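Local structure of diguanylate cyclase (Pseudomonas aeruginosa, 5M3C) at residues L193-K198 against G254-L259; R184-D189 against G242-E247. The protein is a two-domain bacterial signalling-type protein that joins a GGDEF domain and an EAL domain in one chain. All coordinates share one frame; numbering follows the deposited sequence.

Both interactions lie in the EAL domain and share helix 238-259. Interaction 2 uses an earlier part of this helix and interaction 1 its last turns. Their centres are about 18 Å apart. The first partners come close together in the chain: the end of helix 168-187, then strand 192-200. The segments therefore alternate, in the order 184-189, 193-198, 242-247, 254-259. The two contacts touch where L193 CG packs at 4.1 Å from W244 CZ3. Helix 238-259 thus meets the helix leading into the first barrel strand at one place and that strand at another.

Interaction 1: residues L193-K198 against G254-L259; sequences LYYQPK and GEWQKL
Y195 and W256 make this contact between strand 192-200 and the C-terminal part of helix 238-259. The interaction is aromatic. It is a T-shaped, edge-to-face pair in which the six-membered ring of W256 turns its edge toward the face of Y195. The ring centroids of Y195 and W256 are 4.8 Å apart and the planes meet at 70°. W256 CH2 stands over the centre of the Y195 ring, and Y195 CG to W256 CH2 is 3.8 Å. W256 CZ3 reaches the same ring nearer one side, 3.8 Å from Y195 CE2. Both CB atoms point toward the opposite segment. In Y195 the ring lies beside the backbone N and anti to the carbonyl carbon (chi1 -60°). The indole of W256 leaves its helix in the same sense (chi1 -79°). The backbones stay well apart, with Y195 CA 12.4 Å from W256 CA, so the two rings span the gap.

Strand 192-200 belongs to the eight-stranded barrel-like sheet of the EAL domain, a variant of the TIM barrel. It runs antiparallel to both of its neighbours, 206-217 and 406-417. Helix 238-259 packs against the outer side of this sheet, and the aromatic pair fills part of the layer between them.

F421 of helix 418-425 touches both Y195 and W256, and H260 meets the W256 ring as well.

Among the polar contacts of the strand, the Q196 backbone is hydrogen-bonded to E210, a ligand of the calcium ion about 12 Å from the Y195 side chain.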
ATOM      1  N   LEU B 193     -11.960  26.099  16.444  1.00 58.42           N
ATOM      2  CA  LEU B 193     -12.546  24.767  16.415  1.00 58.88           C
ATOM      3  C   LEU B 193     -14.061  24.865  16.267  1.00 59.45           C
ATOM      4  O   LEU B 193     -14.708  25.678  16.930  1.00 60.70           O
ATOM      5  CB  LEU B 193     -12.199  23.993  17.691  1.00 59.34           C
ATOM      6  CG  LEU B 193     -10.723  23.644  17.909  1.00 58.83           C
ATOM      7  CD1 LEU B 193     -10.487  23.105  19.313  1.00 58.06           C
ATOM      8  CD2 LEU B 193     -10.253  22.641  16.867  1.00 59.25           C
ATOM      9  N   TYR B 194     -14.614  24.047  15.376  1.00 59.31           N
ATOM     10  CA  TYR B 194     -16.061  23.904  15.239  1.00 58.81           C
ATOM     11  C   TYR B 194     -16.467  22.551  15.806  1.00 57.24           C
ATOM     12  O   TYR B 194     -15.651  21.638  15.880  1.00 55.82           O
ATOM     13  CB  TYR B 194     -16.475  24.014  13.774  1.00 60.03           C
ATOM     14  CG  TYR B 194     -16.775  25.424  13.326  1.00 61.63           C
ATOM     15  CD1 TYR B 194     -15.959  26.484  13.699  1.00 62.70           C
ATOM     16  CD2 TYR B 194     -17.870  25.695  12.516  1.00 62.93           C
ATOM     17  CE1 TYR B 194     -16.232  27.776  13.287  1.00 63.75           C
ATOM     18  CE2 TYR B 194     -18.150  26.981  12.098  1.00 63.46           C
ATOM     19  CZ  TYR B 194     -17.330  28.016  12.486  1.00 64.39           C
ATOM     20  OH  TYR B 194     -17.614  29.295  12.067  1.00 67.15           O
ATOM     21  N   TYR B 195     -17.723  22.420  16.215  1.00 55.91           N
ATOM     22  CA  TYR B 195     -18.169  21.199  16.872  1.00 55.07           C
ATOM     23  C   TYR B 195     -19.428  20.636  16.229  1.00 55.59           C
ATOM     24  O   TYR B 195     -20.420  21.336  16.051  1.00 54.09           O
ATOM     25  CB  TYR B 195     -18.370  21.449  18.368  1.00 53.66           C
ATOM     26  CG  TYR B 195     -17.097  21.908  19.042  1.00 52.86           C
ATOM     27  CD1 TYR B 195     -16.727  23.246  19.030  1.00 53.01           C
ATOM     28  CD2 TYR B 195     -16.250  21.000  19.662  1.00 52.22           C
ATOM     29  CE1 TYR B 195     -15.555  23.670  19.631  1.00 52.76           C
ATOM     30  CE2 TYR B 195     -15.077  21.415  20.266  1.00 52.02           C
ATOM     31  CZ  TYR B 195     -14.734  22.750  20.248  1.00 52.24           C
ATOM     32  OH  TYR B 195     -13.569  23.167  20.846  1.00 51.84           O
ATOM     33  N   GLN B 196     -19.360  19.360  15.865  1.00 58.31           N
ATOM     34  CA  GLN B 196     -20.483  18.677  15.242  1.00 59.91           C
ATOM     35  C   GLN B 196     -21.020  17.611  16.183  1.00 62.53           C
ATOM     36  O   GLN B 196     -20.251  16.820  16.729  1.00 63.01           O
ATOM     37  CB  GLN B 196     -20.048  18.036  13.926  1.00 59.14           C
ATOM     38  CG  GLN B 196     -21.186  17.408  13.145  1.00 58.46           C
ATOM     39  CD  GLN B 196     -20.863  17.270  11.672  1.00 58.28           C
ATOM     40  OE1 GLN B 196     -19.782  16.811  11.303  1.00 57.62           O
ATOM     41  NE2 GLN B 196     -21.799  17.672  10.820  1.00 58.69           N
ATOM     42  N   PRO B 197     -22.347  17.586  16.380  1.00 64.28           N
ATOM     43  CA  PRO B 197     -22.947  16.601  17.272  1.00 64.82           C
ATOM     44  C   PRO B 197     -23.046  15.210  16.647  1.00 65.85           C
ATOM     45  O   PRO B 197     -23.226  15.084  15.434  1.00 64.81           O
ATOM     46  CB  PRO B 197     -24.345  17.168  17.518  1.00 64.50           C
ATOM     47  CG  PRO B 197     -24.656  17.931  16.278  1.00 63.86           C
ATOM     48  CD  PRO B 197     -23.348  18.517  15.830  1.00 63.87           C
ATOM     49  N   LYS B 198     -22.920  14.184  17.486  1.00 67.31           N
ATOM     50  CA  LYS B 198     -23.172  12.804  17.081  1.00 68.99           C
ATOM     51  C   LYS B 198     -24.416  12.281  17.790  1.00 70.32           C
ATOM     52  O   LYS B 198     -24.555  12.436  19.002  1.00 67.99           O
ATOM     53  CB  LYS B 198     -21.991  11.900  17.434  1.00 68.79           C
ATOM     54  CG  LYS B 198     -20.843  11.920  16.442  1.00 68.47           C
ATOM     55  CD  LYS B 198     -19.751  12.888  16.859  1.00 68.37           C
ATOM     56  CE  LYS B 198     -18.377  12.249  16.740  1.00 68.08           C
ATOM     57  NZ  LYS B 198     -17.970  11.613  18.023  1.00 68.04           N
ATOM     58  N   GLY B 254     -12.969  20.117  28.759  1.00 75.61           N
ATOM     59  CA  GLY B 254     -12.806  20.317  30.196  1.00 76.00           C
ATOM     60  C   GLY B 254     -13.762  21.383  30.694  1.00 77.23           C
ATOM     61  O   GLY B 254     -14.597  21.130  31.572  1.00 77.56           O
ATOM     62  N   GLU B 255     -13.649  22.579  30.120  1.00 76.95           N
ATOM     63  CA  GLU B 255     -14.548  23.678  30.459  1.00 76.40           C
ATOM     64  C   GLU B 255     -15.999  23.206  30.413  1.00 76.03           C
ATOM     65  O   GLU B 255     -16.801  23.541  31.284  1.00 76.87           O
ATOM     66  CB  GLU B 255     -14.347  24.854  29.499  1.00 75.72           C
ATOM     67  N   TRP B 256     -16.329  22.417  29.396  1.00 75.68           N
ATOM     68  CA  TRP B 256     -17.686  21.902  29.247  1.00 76.35           C
ATOM     69  C   TRP B 256     -18.035  20.842  30.281  1.00 76.01           C
ATOM     70  O   TRP B 256     -19.204  20.677  30.625  1.00 75.19           O
ATOM     71  CB  TRP B 256     -17.900  21.333  27.845  1.00 77.67           C
ATOM     72  CG  TRP B 256     -18.153  22.380  26.817  1.00 78.59           C
ATOM     73  CD1 TRP B 256     -18.613  23.647  27.034  1.00 79.08           C
ATOM     74  CD2 TRP B 256     -17.992  22.247  25.404  1.00 78.47           C
ATOM     75  NE1 TRP B 256     -18.732  24.316  25.841  1.00 79.48           N
ATOM     76  CE2 TRP B 256     -18.359  23.478  24.824  1.00 78.55           C
ATOM     77  CE3 TRP B 256     -17.566  21.208  24.569  1.00 78.60           C
ATOM     78  CZ2 TRP B 256     -18.315  23.698  23.452  1.00 78.47           C
ATOM     79  CZ3 TRP B 256     -17.522  21.430  23.206  1.00 78.45           C
ATOM     80  CH2 TRP B 256     -17.895  22.664  22.661  1.00 78.43           C
ATOM     81  N   GLN B 257     -17.036  20.112  30.768  1.00 76.65           N
ATOM     82  CA  GLN B 257     -17.286  19.116  31.804  1.00 77.27           C
ATOM     83  C   GLN B 257     -17.838  19.799  33.035  1.00 80.41           C
ATOM     84  O   GLN B 257     -18.775  19.308  33.662  1.00 83.20           O
ATOM     85  CB  GLN B 257     -16.012  18.362  32.179  1.00 75.66           C
ATOM     86  CG  GLN B 257     -15.755  17.135  31.321  1.00 74.67           C
ATOM     87  CD  GLN B 257     -15.013  16.048  32.072  1.00 73.28           C
ATOM     88  OE1 GLN B 257     -14.557  16.254  33.197  1.00 71.46           O
ATOM     89  NE2 GLN B 257     -14.890  14.881  31.450  1.00 73.45           N
ATOM     90  N   LYS B 258     -17.246  20.939  33.369  1.00 82.71           N
ATOM     91  CA  LYS B 258     -17.668  21.717  34.524  1.00 83.83           C
ATOM     92  C   LYS B 258     -19.045  22.314  34.286  1.00 84.99           C
ATOM     93  O   LYS B 258     -20.002  22.014  35.003  1.00 85.93           O
ATOM     94  CB  LYS B 258     -16.671  22.842  34.795  1.00 84.29           C
ATOM     95  CG  LYS B 258     -15.222  22.422  34.634  1.00 85.31           C
ATOM     96  CD  LYS B 258     -14.329  23.145  35.622  1.00 85.76           C
ATOM     97  CE  LYS B 258     -13.282  22.202  36.191  1.00 86.73           C
ATOM     98  NZ  LYS B 258     -12.998  22.497  37.622  1.00 87.22           N
ATOM     99  N   LEU B 259     -19.135  23.157  33.263  1.00 86.14           N
ATOM    100  CA  LEU B 259     -20.357  23.898  32.980  1.00 87.80           C
ATOM    101  C   LEU B 259     -21.536  22.964  32.730  1.00 88.86           C
ATOM    102  O   LEU B 259     -22.475  22.911  33.524  1.00 90.54           O
ATOM    103  CB  LEU B 259     -20.154  24.815  31.770  1.00 87.06           C
TER

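Interaction 2: residues R184-D189 against G242-E247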
ATOM      1  N   ARG B 184       1.514  32.373  11.372  1.00 49.79           N
ATOM      2  CA  ARG B 184       1.022  33.433  12.251  1.00 49.78           C
ATOM      3  C   ARG B 184      -0.224  33.005  13.014  1.00 49.32           C
ATOM      4  O   ARG B 184      -0.283  33.122  14.238  1.00 49.44           O
ATOM      5  CB  ARG B 184       0.712  34.685  11.438  1.00 50.86           C
ATOM      6  CG  ARG B 184       1.954  35.408  10.955  1.00 52.22           C
ATOM      7  CD  ARG B 184       1.615  36.593  10.071  1.00 53.02           C
ATOM      8  NE  ARG B 184       2.558  37.684  10.292  1.00 54.18           N
ATOM      9  CZ  ARG B 184       2.368  38.670  11.164  1.00 56.51           C
ATOM     10  NH1 ARG B 184       1.259  38.719  11.894  1.00 56.70           N
ATOM     11  NH2 ARG B 184       3.285  39.617  11.302  1.00 58.04           N
ATOM     12  N   ALA B 185      -1.215  32.515  12.280  1.00 48.96           N
ATOM     13  CA  ALA B 185      -2.485  32.098  12.860  1.00 49.15           C
ATOM     14  C   ALA B 185      -2.257  31.081  13.966  1.00 49.62           C
ATOM     15  O   ALA B 185      -2.915  31.111  15.015  1.00 49.35           O
ATOM     16  CB  ALA B 185      -3.379  31.509  11.783  1.00 49.26           C
ATOM     17  N   LEU B 186      -1.317  30.178  13.716  1.00 50.46           N
ATOM     18  CA  LEU B 186      -0.967  29.150  14.676  1.00 52.12           C
ATOM     19  C   LEU B 186      -0.337  29.788  15.915  1.00 54.28           C
ATOM     20  O   LEU B 186      -0.576  29.360  17.043  1.00 55.20           O
ATOM     21  CB  LEU B 186       0.011  28.170  14.029  1.00 51.60           C
ATOM     22  CG  LEU B 186      -0.088  26.698  14.416  1.00 51.76           C
ATOM     23  CD1 LEU B 186      -1.537  26.235  14.457  1.00 52.30           C
ATOM     24  CD2 LEU B 186       0.713  25.861  13.432  1.00 51.79           C
ATOM     25  N   GLU B 187       0.453  30.830  15.682  1.00 56.59           N
ATOM     26  CA  GLU B 187       1.242  31.475  16.724  1.00 57.96           C
ATOM     27  C   GLU B 187       0.442  32.531  17.488  1.00 57.48           C
ATOM     28  O   GLU B 187       0.894  33.047  18.509  1.00 56.51           O
ATOM     29  CB  GLU B 187       2.478  32.114  16.082  1.00 60.44           C
ATOM     30  CG  GLU B 187       3.400  32.862  17.031  1.00 62.64           C
ATOM     31  CD  GLU B 187       4.618  33.426  16.320  1.00 64.10           C
ATOM     32  OE1 GLU B 187       5.286  34.316  16.891  1.00 64.84           O
ATOM     33  OE2 GLU B 187       4.907  32.980  15.186  1.00 64.39           O
ATOM     34  N   ARG B 188      -0.747  32.851  16.988  1.00 57.72           N
ATOM     35  CA  ARG B 188      -1.587  33.871  17.605  1.00 57.57           C
ATOM     36  C   ARG B 188      -2.975  33.332  17.930  1.00 58.26           C
ATOM     37  O   ARG B 188      -3.909  34.102  18.159  1.00 57.71           O
ATOM     38  CB  ARG B 188      -1.703  35.075  16.676  1.00 57.35           C
ATOM     39  CG  ARG B 188      -0.400  35.832  16.492  1.00 57.75           C
ATOM     40  CD  ARG B 188      -0.408  36.643  15.206  1.00 57.92           C
ATOM     41  NE  ARG B 188       0.696  37.600  15.144  1.00 57.92           N
ATOM     42  CZ  ARG B 188       1.939  37.302  14.769  1.00 57.95           C
ATOM     43  NH1 ARG B 188       2.864  38.251  14.745  1.00 57.88           N
ATOM     44  NH2 ARG B 188       2.262  36.063  14.422  1.00 58.35           N
ATOM     45  N   ASP B 189      -3.102  32.007  17.953  1.00 59.40           N
ATOM     46  CA  ASP B 189      -4.375  31.355  18.247  1.00 60.34           C
ATOM     47  C   ASP B 189      -5.507  31.974  17.434  1.00 60.05           C
ATOM     48  O   ASP B 189      -6.536  32.361  17.989  1.00 59.18           O
ATOM     49  CB  ASP B 189      -4.694  31.450  19.743  1.00 61.12           C
ATOM     50  CG  ASP B 189      -3.613  30.830  20.614  1.00 62.86           C
ATOM     51  OD1 ASP B 189      -3.188  29.690  20.328  1.00 64.16           O
ATOM     52  OD2 ASP B 189      -3.189  31.481  21.593  1.00 63.75           O
ATOM     53  N   GLY B 242      -1.456  20.030  14.995  1.00 55.83           N
ATOM     54  CA  GLY B 242      -2.088  18.956  15.754  1.00 56.29           C
ATOM     55  C   GLY B 242      -2.050  19.211  17.246  1.00 57.34           C
ATOM     56  O   GLY B 242      -3.032  18.972  17.955  1.00 58.39           O
ATOM     57  N   ASP B 243      -0.910  19.705  17.722  1.00 57.85           N
ATOM     58  CA  ASP B 243      -0.742  20.020  19.133  1.00 57.54           C
ATOM     59  C   ASP B 243      -1.739  21.099  19.532  1.00 56.17           C
ATOM     60  O   ASP B 243      -2.433  20.977  20.546  1.00 56.71           O
ATOM     61  CB  ASP B 243       0.683  20.501  19.408  1.00 58.88           C
ATOM     62  CG  ASP B 243       1.216  20.004  20.736  1.00 60.96           C
ATOM     63  OD1 ASP B 243       1.554  18.803  20.822  1.00 62.45           O
ATOM     64  OD2 ASP B 243       1.302  20.811  21.688  1.00 61.49           O
ATOM     65  N   TRP B 244      -1.807  22.151  18.720  1.00 53.95           N
ATOM     66  CA  TRP B 244      -2.769  23.228  18.927  1.00 52.63           C
ATOM     67  C   TRP B 244      -4.182  22.671  18.977  1.00 52.53           C
ATOM     68  O   TRP B 244      -4.956  22.995  19.875  1.00 51.76           O
ATOM     69  CB  TRP B 244      -2.673  24.257  17.800  1.00 51.82           C
ATOM     70  CG  TRP B 244      -3.522  25.471  18.029  1.00 51.03           C
ATOM     71  CD1 TRP B 244      -3.135  26.635  18.620  1.00 50.97           C
ATOM     72  CD2 TRP B 244      -4.902  25.639  17.677  1.00 50.64           C
ATOM     73  NE1 TRP B 244      -4.185  27.519  18.660  1.00 51.27           N
ATOM     74  CE2 TRP B 244      -5.282  26.932  18.087  1.00 50.65           C
ATOM     75  CE3 TRP B 244      -5.851  24.824  17.056  1.00 50.30           C
ATOM     76  CZ2 TRP B 244      -6.567  27.430  17.896  1.00 50.25           C
ATOM     77  CZ3 TRP B 244      -7.128  25.320  16.866  1.00 50.49           C
ATOM     78  CH2 TRP B 244      -7.475  26.610  17.286  1.00 50.43           C
ATOM     79  N   VAL B 245      -4.514  21.834  17.999  1.00 53.40           N
ATOM     80  CA  VAL B 245      -5.845  21.246  17.921  1.00 55.25           C
ATOM     81  C   VAL B 245      -6.163  20.439  19.179  1.00 56.44           C
ATOM     82  O   VAL B 245      -7.231  20.603  19.774  1.00 57.72           O
ATOM     83  CB  VAL B 245      -5.994  20.345  16.680  1.00 55.70           C
ATOM     84  CG1 VAL B 245      -7.287  19.543  16.746  1.00 55.73           C
ATOM     85  CG2 VAL B 245      -5.955  21.184  15.415  1.00 55.88           C
ATOM     86  N   LEU B 246      -5.237  19.575  19.586  1.00 56.17           N
ATOM     87  CA  LEU B 246      -5.457  18.737  20.760  1.00 56.94           C
ATOM     88  C   LEU B 246      -5.707  19.569  22.019  1.00 58.74           C
ATOM     89  O   LEU B 246      -6.722  19.395  22.699  1.00 60.04           O
ATOM     90  CB  LEU B 246      -4.274  17.793  20.977  1.00 55.90           C
ATOM     91  CG  LEU B 246      -4.267  16.545  20.093  1.00 55.30           C
ATOM     92  CD1 LEU B 246      -2.949  15.800  20.233  1.00 55.16           C
ATOM     93  CD2 LEU B 246      -5.436  15.634  20.436  1.00 55.29           C
ATOM     94  N   GLU B 247      -4.782  20.476  22.322  1.00 59.92           N
ATOM     95  CA  GLU B 247      -4.876  21.290  23.532  1.00 60.62           C
ATOM     96  C   GLU B 247      -6.203  22.035  23.603  1.00 60.80           C
ATOM     97  O   GLU B 247      -6.890  22.016  24.630  1.00 62.46           O
ATOM     98  CB  GLU B 247      -3.720  22.291  23.589  1.00 61.88           C
ATOM     99  CG  GLU B 247      -3.669  23.102  24.875  1.00 63.25           C
ATOM    100  CD  GLU B 247      -2.459  24.017  24.951  1.00 64.03           C
ATOM    101  OE1 GLU B 247      -2.200  24.572  26.039  1.00 64.71           O
ATOM    102  OE2 GLU B 247      -1.767  24.181  23.923  1.00 63.73           O
TER
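W244 meets L186 and D189, which lie at the C-terminal end of helix 168-187 and just beyond it. The closest CA atoms, L186 CA and W244 CA, are 7.5 Å apart.

Near the start of segment 242-247, D243 faces other partners: its OD2 forms a salt bridge with R283 NH1 of helix 280-291. W244 then carries the whole contact from this side. Its CB points toward the other segment, and its indole is anti to the backbone N (chi1 -173°), which carries NE1 across to D189. At the root of this side chain, the L186 branch CD1 lies 4.0 Å from W244 CB. At the far side of the pyrrole ring, W244 NE1 donates to D189 OD1 over 2.9 Å. The N-H...O angle is 145°, so the bond is somewhat bent. D189 OD1 lies almost in the indole plane and accepts the N-H on its anti lone pair, the one away from OD2. The carboxylate is turned 31° from the ring. The H248 ring stacks on the indole.

V245 turns to V213 of strand 206-217, the barrel side of the helix. At E247, OE2 is 6.7 Å from D189 OD1, with no contact between the two acids.

R188 is the first residue to leave the helical conformation. D189, with left-handed backbone angles, lies in the loop after the helix, before the first barrel strand. The N-H of the buried W244 has the carboxylate of exposed D189 as its acceptor. That charge may strengthen the bond. E247 would, if anything, slightly disfavour ionisation of D189, and its weak, long ion pair with R283 probably tempers this.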